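PDB 5FLW: Exo-beta-1,3-galactanase from Bifidobacterium bifidum, which probably removes galactose units one at a time from the non-reducing ends of beta-1,3-galactan chains, as a glycoside hydrolase of family 43. Local coordinates for residues T160-L165 with Y200-S205. Sequence-based numbering, arbitrary orientation.
Sequences THIYRL and YYWFGS
Trp202 reaches across from strand 199-205 and sets the six-membered part of its indole against Thr160 and Ile162 of strand 159-165. Its chi1 of 180° puts CG opposite the backbone N and points the indole at the other strand. Ile162 comes from the opposite direction and lies over one ring face. Its CD1 comes closest, 3.6 Å from Trp202 CZ3. This is an off-centre CH-pi contact: Ile162 CD1 stands 4.1 Å from the centroid of the Trp202 six-membered ring, 30° off the normal. CG1 of Ile162 follows over the same face, 3.9 Å from Trp202 CH2. Thr160 meets the rim of the ring. Thr160 O lies in the ring plane, 3.4 Å from Trp202 CH2, and Thr160 CG2 sits 3.7 Å from Trp202 CZ2. Thr160 OG1 is hydrogen-bonded to the backbone O of Leu188. No hydrogen bond joins 160-165 to 200-205; the contact consists of Ile162 on the ring face and Thr160 O and CG2 at the ring edge. An alanine in place of Trp202 would probably open a gap between the strands and leave Ile162 CD1 without the ring face it packs on. Trp227 and Trp230 meet the indole edge-to-face, and Ile193 of strand 191-196 touches both Trp202 and Ile162. The contact thus joins two successive four-stranded antiparallel sheets, neighbouring blades of the five-bladed beta-propeller of family 43.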
# COMPACT_ATOMS: atom_id res chain seq x y z
N THR A 160 -2.82 -6.88 12.91
CA THR A 160 -1.98 -6.51 11.78
C THR A 160 -0.52 -6.53 12.23
O THR A 160 -0.16 -5.87 13.22
CB THR A 160 -2.43 -5.19 11.16
OG1 THR A 160 -3.78 -5.37 10.72
CG2 THR A 160 -1.54 -4.80 9.98
N HIS A 161 0.29 -7.35 11.54
CA HIS A 161 1.69 -7.56 11.89
C HIS A 161 2.58 -6.52 11.23
O HIS A 161 2.31 -6.05 10.11
CB HIS A 161 2.20 -8.92 11.39
CG HIS A 161 1.48 -10.10 11.96
ND1 HIS A 161 1.98 -10.85 13.00
CD2 HIS A 161 0.30 -10.68 11.61
CE1 HIS A 161 1.15 -11.84 13.27
NE2 HIS A 161 0.11 -11.75 12.45
N ILE A 162 3.68 -6.21 11.90
CA ILE A 162 4.89 -5.68 11.27
C ILE A 162 5.89 -6.83 11.29
O ILE A 162 6.27 -7.31 12.37
CB ILE A 162 5.45 -4.46 12.03
CG1 ILE A 162 4.40 -3.33 12.10
CG2 ILE A 162 6.76 -4.01 11.39
CD1 ILE A 162 4.81 -2.12 12.92
N TYR A 163 6.27 -7.31 10.11
CA TYR A 163 7.23 -8.40 9.97
C TYR A 163 8.55 -7.85 9.46
O TYR A 163 8.57 -7.11 8.47
CB TYR A 163 6.72 -9.39 8.92
CG TYR A 163 5.55 -10.26 9.33
CD1 TYR A 163 5.58 -11.01 10.51
CD2 TYR A 163 4.45 -10.39 8.48
CE1 TYR A 163 4.51 -11.85 10.85
CE2 TYR A 163 3.38 -11.21 8.81
CZ TYR A 163 3.42 -11.94 9.98
OH TYR A 163 2.36 -12.74 10.30
N ARG A 164 9.66 -8.23 10.09
CA ARG A 164 10.97 -7.83 9.61
C ARG A 164 11.47 -8.84 8.57
O ARG A 164 11.37 -10.05 8.78
CB ARG A 164 11.99 -7.68 10.74
CG ARG A 164 13.35 -7.14 10.30
CD ARG A 164 14.21 -6.70 11.47
NE ARG A 164 14.37 -7.78 12.46
CZ ARG A 164 15.39 -8.63 12.52
NH1 ARG A 164 16.39 -8.54 11.64
NH2 ARG A 164 15.44 -9.57 13.47
N LEU A 165 12.01 -8.32 7.47
CA LEU A 165 12.53 -9.16 6.40
C LEU A 165 13.97 -9.57 6.70
O LEU A 165 14.73 -8.85 7.36
CB LEU A 165 12.52 -8.38 5.09
CG LEU A 165 11.14 -7.99 4.56
CD1 LEU A 165 11.22 -6.83 3.54
CD2 LEU A 165 10.47 -9.20 3.93
N TYR A 200 7.17 6.88 14.39
CA TYR A 200 6.51 6.13 13.32
C TYR A 200 5.01 6.43 13.34
O TYR A 200 4.40 6.50 14.41
CB TYR A 200 6.71 4.63 13.52
CG TYR A 200 8.16 4.18 13.55
CD1 TYR A 200 8.86 3.95 12.37
CD2 TYR A 200 8.84 4.00 14.77
CE1 TYR A 200 10.18 3.54 12.39
CE2 TYR A 200 10.16 3.59 14.81
CZ TYR A 200 10.84 3.37 13.61
OH TYR A 200 12.16 2.95 13.62
N TYR A 201 4.43 6.61 12.16
CA TYR A 201 2.99 6.82 12.01
C TYR A 201 2.47 5.68 11.15
O TYR A 201 2.97 5.46 10.04
CB TYR A 201 2.67 8.16 11.35
CG TYR A 201 3.12 9.43 12.11
CD1 TYR A 201 4.47 9.74 12.27
CD2 TYR A 201 2.17 10.33 12.61
CE1 TYR A 201 4.87 10.90 12.95
CE2 TYR A 201 2.56 11.49 13.28
CZ TYR A 201 3.91 11.77 13.45
OH TYR A 201 4.30 12.93 14.11
N TRP A 202 1.47 4.95 11.66
CA TRP A 202 0.91 3.76 11.03
C TRP A 202 -0.57 4.02 10.79
O TRP A 202 -1.34 4.22 11.74
CB TRP A 202 1.10 2.59 12.00
CG TRP A 202 0.60 1.22 11.61
CD1 TRP A 202 -0.11 0.86 10.49
CD2 TRP A 202 0.77 0.01 12.38
NE1 TRP A 202 -0.38 -0.49 10.52
CE2 TRP A 202 0.15 -1.03 11.66
CE3 TRP A 202 1.40 -0.28 13.60
CZ2 TRP A 202 0.12 -2.36 12.14
CZ3 TRP A 202 1.39 -1.60 14.07
CH2 TRP A 202 0.76 -2.62 13.33
N PHE A 203 -0.98 4.01 9.52
CA PHE A 203 -2.36 4.25 9.10
C PHE A 203 -3.00 2.95 8.63
O PHE A 203 -2.33 2.07 8.09
CB PHE A 203 -2.40 5.26 7.93
CG PHE A 203 -1.73 6.57 8.24
CD1 PHE A 203 -0.35 6.70 8.20
CD2 PHE A 203 -2.49 7.69 8.56
CE1 PHE A 203 0.27 7.94 8.50
CE2 PHE A 203 -1.88 8.93 8.85
CZ PHE A 203 -0.51 9.04 8.81
N GLY A 204 -4.33 2.86 8.80
CA GLY A 204 -5.08 1.73 8.27
C GLY A 204 -6.57 2.02 8.23
O GLY A 204 -7.03 3.06 8.70
N SER A 205 -7.30 1.07 7.67
CA SER A 205 -8.75 1.18 7.48
C SER A 205 -9.50 0.15 8.32
O SER A 205 -9.03 -0.98 8.52
CB SER A 205 -9.13 1.01 6.01
OG SER A 205 -8.53 -0.13 5.44